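Local coordinates for protein diheme cytochrome C NAPB (Haemophilus influenzae, PDB 1JNI) that probably passes electrons through two stacked c-type hemes, as the small diheme cytochrome subunit of the periplasmic nitrate reductase, at residues 56-61 and 72-77. Numbering follows the deposited sequence.
Sequences QCLNCH and TRISPT. With HEC (heme c), chain C.
H61 meets the loop 72-77 through both its ring and its backbone. H61 ND1 donates to T72 O at 2.7 Å; the bond is nearly straight (170° at the hydrogen), and T72 O lies almost in the imidazole plane, the donor being tilted 18° from the carbonyl plane. With H61 NE2 bound to the heme iron at 2.0 Å, both ring nitrogens are engaged: the T72 carbonyl probably helps fix the ring's rotation about the iron bond and may make the imidazole a stronger electron donor. H43 supplies the other axial nitrogen, giving bis-histidine ligation. Two residues on from T72, I74 N donates to the backbone O of the same H61 at 3.1 Å, and R73 CA adds a CH...O contact to that oxygen. T72 also grips one heme propionate: T72 N donates to O2D at 2.8 Å, and T72 OG1, placed beside the backbone N by chi1 of -65°, to the same oxygen at 2.9 Å. Alongside these bonds, L58 CD2 touches I74 CD1 at 3.8 Å, the side chains crossing at about a right angle, and I74 lies close to the second heme. C57 and C60 hold the porphyrin by thioether bonds to CAB and CAC, completing with H61 the CXXCH heme-attachment motif of c-type cytochromes.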
ATOM      1  N   GLN A  56      -4.246  -7.208  -2.172  1.00 16.37           N
ATOM      2  CA  GLN A  56      -3.619  -7.435  -3.471  1.00 16.80           C
ATOM      3  C   GLN A  56      -2.753  -6.251  -3.887  1.00 16.33           C
ATOM      4  O   GLN A  56      -1.824  -6.415  -4.699  1.00 17.36           O
ATOM      5  CB  GLN A  56      -4.685  -7.815  -4.494  1.00 17.27           C
ATOM      6  CG  GLN A  56      -5.349  -9.171  -4.252  1.00 17.30           C
ATOM      7  CD  GLN A  56      -6.264  -9.499  -5.411  1.00 25.31           C
ATOM      8  OE1 GLN A  56      -7.240  -8.837  -5.732  1.00 21.46           O
ATOM      9  NE2 GLN A  56      -5.934 -10.562  -6.141  1.00 37.42           N
ATOM     10  N   CYS A  57      -2.908  -5.075  -3.287  1.00 14.75           N
ATOM     11  CA  CYS A  57      -1.993  -3.982  -3.545  1.00 15.64           C
ATOM     12  C   CYS A  57      -0.523  -4.335  -3.177  1.00 14.32           C
ATOM     13  O   CYS A  57       0.427  -3.908  -3.843  1.00 15.36           O
ATOM     14  CB  CYS A  57      -2.391  -2.733  -2.781  1.00 15.89           C
ATOM     15  SG  CYS A  57      -4.122  -2.235  -2.907  1.00 16.86           S
ATOM     16  N   LEU A  58      -0.372  -5.152  -2.119  1.00 15.65           N
ATOM     17  CA  LEU A  58       0.950  -5.487  -1.651  1.00 15.82           C
ATOM     18  C   LEU A  58       1.648  -6.507  -2.545  1.00 14.49           C
ATOM     19  O   LEU A  58       2.836  -6.758  -2.364  1.00 17.22           O
ATOM     20  CB  LEU A  58       0.822  -5.963  -0.191  1.00 18.01           C
ATOM     21  CG  LEU A  58       0.449  -4.819   0.808  1.00 18.03           C
ATOM     22  CD1 LEU A  58       0.227  -5.430   2.185  1.00 22.29           C
ATOM     23  CD2 LEU A  58       1.495  -3.737   0.887  1.00 22.12           C
ATOM     24  N   ASN A  59       0.949  -7.082  -3.516  1.00 15.14           N
ATOM     25  CA  ASN A  59       1.621  -7.994  -4.447  1.00 15.47           C
ATOM     26  C   ASN A  59       2.670  -7.243  -5.253  1.00 15.43           C
ATOM     27  O   ASN A  59       3.581  -7.879  -5.804  1.00 17.25           O
ATOM     28  CB  ASN A  59       0.667  -8.629  -5.462  1.00 19.29           C
ATOM     29  CG  ASN A  59      -0.406  -9.534  -4.981  1.00 21.43           C
ATOM     30  OD1 ASN A  59      -0.378  -9.987  -3.830  1.00 32.26           O
ATOM     31  ND2 ASN A  59      -1.392  -9.776  -5.859  1.00 32.22           N
ATOM     32  N   CYS A  60       2.543  -5.918  -5.357  1.00 14.19           N
ATOM     33  CA  CYS A  60       3.503  -5.067  -6.066  1.00 13.77           C
ATOM     34  C   CYS A  60       4.184  -4.060  -5.126  1.00 13.73           C
ATOM     35  O   CYS A  60       5.392  -3.857  -5.328  1.00 15.24           O
ATOM     36  CB  CYS A  60       2.856  -4.331  -7.252  1.00 15.71           C
ATOM     37  SG  CYS A  60       2.227  -5.506  -8.520  1.00 16.50           S
ATOM     38  N   HIS A  61       3.458  -3.454  -4.181  1.00 13.68           N
ATOM     39  CA  HIS A  61       3.983  -2.353  -3.390  1.00 13.68           C
ATOM     40  C   HIS A  61       4.623  -2.788  -2.099  1.00 13.87           C
ATOM     41  O   HIS A  61       5.153  -1.934  -1.389  1.00 16.12           O
ATOM     42  CB  HIS A  61       2.838  -1.383  -3.183  1.00 14.51           C
ATOM     43  CG  HIS A  61       2.450  -0.526  -4.376  1.00 12.74           C
ATOM     44  ND1 HIS A  61       3.118   0.590  -4.831  1.00 13.42           N
ATOM     45  CD2 HIS A  61       1.361  -0.657  -5.171  1.00 13.73           C
ATOM     46  CE1 HIS A  61       2.435   1.084  -5.892  1.00 12.39           C
ATOM     47  NE2 HIS A  61       1.376   0.340  -6.125  1.00 13.38           N
ATOM     48  N   THR A  72       6.428   1.690  -6.504  1.00 16.00           N
ATOM     49  CA  THR A  72       7.085   2.337  -5.364  1.00 16.48           C
ATOM     50  C   THR A  72       6.722   1.625  -4.083  1.00 14.85           C
ATOM     51  O   THR A  72       5.530   1.341  -3.848  1.00 15.04           O
ATOM     52  CB  THR A  72       6.680   3.816  -5.285  1.00 19.08           C
ATOM     53  OG1 THR A  72       7.206   4.440  -6.466  1.00 30.90           O
ATOM     54  CG2 THR A  72       7.243   4.539  -4.093  1.00 24.49           C
ATOM     55  N   ARG A  73       7.747   1.350  -3.287  1.00 17.30           N
ATOM     56  CA  ARG A  73       7.500   0.668  -2.042  1.00 18.70           C
ATOM     57  C   ARG A  73       6.696   1.506  -1.060  1.00 15.23           C
ATOM     58  O   ARG A  73       6.974   2.720  -0.980  1.00 17.38           O
ATOM     59  CB  ARG A  73       8.888   0.353  -1.459  1.00 23.68           C
ATOM     60  CG  ARG A  73       9.007  -0.430  -0.225  1.00 26.80           C
ATOM     61  CD  ARG A  73      10.468  -0.669   0.116  1.00 33.72           C
ATOM     62  NE  ARG A  73      11.149  -1.504  -0.871  1.00 31.13           N
ATOM     63  CZ  ARG A  73      12.362  -2.027  -0.749  1.00 29.33           C
ATOM     64  NH1 ARG A  73      13.032  -1.795   0.369  1.00 38.96           N
ATOM     65  NH2 ARG A  73      12.889  -2.764  -1.713  1.00 35.23           N
ATOM     66  N   ILE A  74       5.784   0.893  -0.302  1.00 16.16           N
ATOM     67  CA  ILE A  74       5.191   1.651   0.802  1.00 16.26           C
ATOM     68  C   ILE A  74       6.305   1.972   1.799  1.00 18.07           C
ATOM     69  O   ILE A  74       7.102   1.128   2.185  1.00 18.56           O
ATOM     70  CB  ILE A  74       3.985   0.950   1.471  1.00 19.29           C
ATOM     71  CG1 ILE A  74       4.274  -0.495   1.864  1.00 22.12           C
ATOM     72  CG2 ILE A  74       2.711   1.059   0.606  1.00 22.44           C
ATOM     73  CD1 ILE A  74       3.305  -1.047   2.914  1.00 23.76           C
ATOM     74  N   SER A  75       6.370   3.230   2.202  1.00 18.60           N
ATOM     75  CA  SER A  75       7.391   3.753   3.106  1.00 21.93           C
ATOM     76  C   SER A  75       7.182   3.377   4.567  1.00 18.39           C
ATOM     77  O   SER A  75       6.067   2.944   4.913  1.00 19.88           O
ATOM     78  CB  SER A  75       7.381   5.289   3.026  0.76 26.78           C
ATOM     79  OG  SER A  75       6.154   5.842   3.485  0.76 37.00           O
ATOM     80  N   PRO A  76       8.194   3.516   5.395  1.00 18.61           N
ATOM     81  CA  PRO A  76       7.996   3.268   6.847  1.00 19.22           C
ATOM     82  C   PRO A  76       6.841   4.020   7.505  1.00 16.93           C
ATOM     83  O   PRO A  76       6.339   3.569   8.536  1.00 18.83           O
ATOM     84  CB  PRO A  76       9.341   3.644   7.462  1.00 19.44           C
ATOM     85  CG  PRO A  76      10.316   3.428   6.338  1.00 25.06           C
ATOM     86  CD  PRO A  76       9.588   3.794   5.055  1.00 22.60           C
ATOM     87  N   THR A  77       6.350   5.137   6.948  1.00 18.63           N
ATOM     88  CA  THR A  77       5.167   5.793   7.485  1.00 20.05           C
ATOM     89  C   THR A  77       3.932   4.857   7.487  1.00 17.57           C
ATOM     90  O   THR A  77       3.064   5.082   8.335  1.00 21.08           O
ATOM     91  CB  THR A  77       4.753   7.046   6.712  1.00 25.71           C
ATOM     92  OG1 THR A  77       4.736   6.664   5.345  1.00 26.73           O
ATOM     93  CG2 THR A  77       5.766   8.189   6.754  1.00 27.62           C
TER
HETATM   94 FE   HEC C 126       0.047   0.709  -7.577  1.00 14.70          FE
HETATM   95  CHA HEC C 126       1.812   3.515  -8.565  1.00 15.73           C
HETATM   96  CHB HEC C 126      -1.449   2.511  -5.108  1.00 13.96           C
HETATM   97  CHC HEC C 126      -1.892  -1.985  -6.768  1.00 15.05           C
HETATM   98  CHD HEC C 126       1.888  -1.214  -9.705  1.00 16.28           C
HETATM   99  NA  HEC C 126       0.152   2.624  -6.966  1.00 14.77           N
HETATM  100  C1A HEC C 126       0.926   3.628  -7.492  1.00 14.28           C
HETATM  101  C2A HEC C 126       0.793   4.842  -6.690  1.00 14.38           C
HETATM  102  C3A HEC C 126      -0.073   4.571  -5.687  1.00 14.76           C
HETATM  103  C4A HEC C 126      -0.496   3.198  -5.862  1.00 13.97           C
HETATM  104  CMA HEC C 126      -0.480   5.426  -4.481  1.00 15.39           C
HETATM  105  CAA HEC C 126       1.608   6.131  -6.938  1.00 15.66           C
HETATM  106  CBA HEC C 126       2.912   6.161  -6.075  1.00 21.12           C
HETATM  107  CGA HEC C 126       3.742   7.356  -6.480  1.00 28.49           C
HETATM  108  O1A HEC C 126       3.588   8.405  -5.881  1.00 45.36           O
HETATM  109  O2A HEC C 126       4.608   7.273  -7.401  1.00 40.49           O
HETATM  110  NB  HEC C 126      -1.420   0.371  -6.251  1.00 13.95           N
HETATM  111  C1B HEC C 126      -1.940   1.220  -5.285  1.00 13.47           C
HETATM  112  C2B HEC C 126      -3.060   0.608  -4.587  1.00 14.11           C
HETATM  113  C3B HEC C 126      -3.215  -0.630  -5.089  1.00 15.77           C
HETATM  114  C4B HEC C 126      -2.165  -0.802  -6.088  1.00 14.54           C
HETATM  115  CMB HEC C 126      -3.758   1.326  -3.412  1.00 16.55           C
HETATM  116  CAB HEC C 126      -4.245  -1.600  -4.778  1.00 16.12           C
HETATM  117  CBB HEC C 126      -5.678  -1.143  -4.826  1.00 18.56           C
HETATM  118  NC  HEC C 126       0.039  -1.199  -8.071  1.00 13.87           N
HETATM  119  C1C HEC C 126      -0.808  -2.193  -7.615  1.00 14.10           C
HETATM  120  C2C HEC C 126      -0.475  -3.480  -8.199  1.00 14.44           C
HETATM  121  C3C HEC C 126       0.597  -3.298  -9.026  1.00 14.98           C
HETATM  122  C4C HEC C 126       0.896  -1.855  -8.954  1.00 15.48           C
HETATM  123  CMC HEC C 126      -1.137  -4.794  -7.781  1.00 17.03           C
HETATM  124  CAC HEC C 126       1.375  -4.306  -9.642  1.00 16.30           C
HETATM  125  CBC HEC C 126       0.672  -5.169 -10.651  1.00 17.74           C
HETATM  126  ND  HEC C 126       1.484   1.086  -8.905  1.00 16.34           N
HETATM  127  C1D HEC C 126       2.154   0.158  -9.686  1.00 13.47           C
HETATM  128  C2D HEC C 126       3.156   0.804 -10.538  1.00 14.74           C
HETATM  129  C3D HEC C 126       3.092   2.126 -10.234  1.00 14.88           C
HETATM  130  C4D HEC C 126       2.063   2.296  -9.209  1.00 16.02           C
HETATM  131  CMD HEC C 126       4.055   0.076 -11.580  1.00 16.78           C
HETATM  132  CAD HEC C 126       3.825   3.265 -10.958  1.00 20.21           C
HETATM  133  CBD HEC C 126       5.230   3.386 -10.345  1.00 22.61           C
HETATM  134  CGD HEC C 126       5.031   4.242  -9.093  1.00 31.55           C
HETATM  135  O1D HEC C 126       4.909   5.512  -9.212  1.00 32.96           O
HETATM  136  O2D HEC C 126       5.008   3.528  -8.071  1.00 27.52           O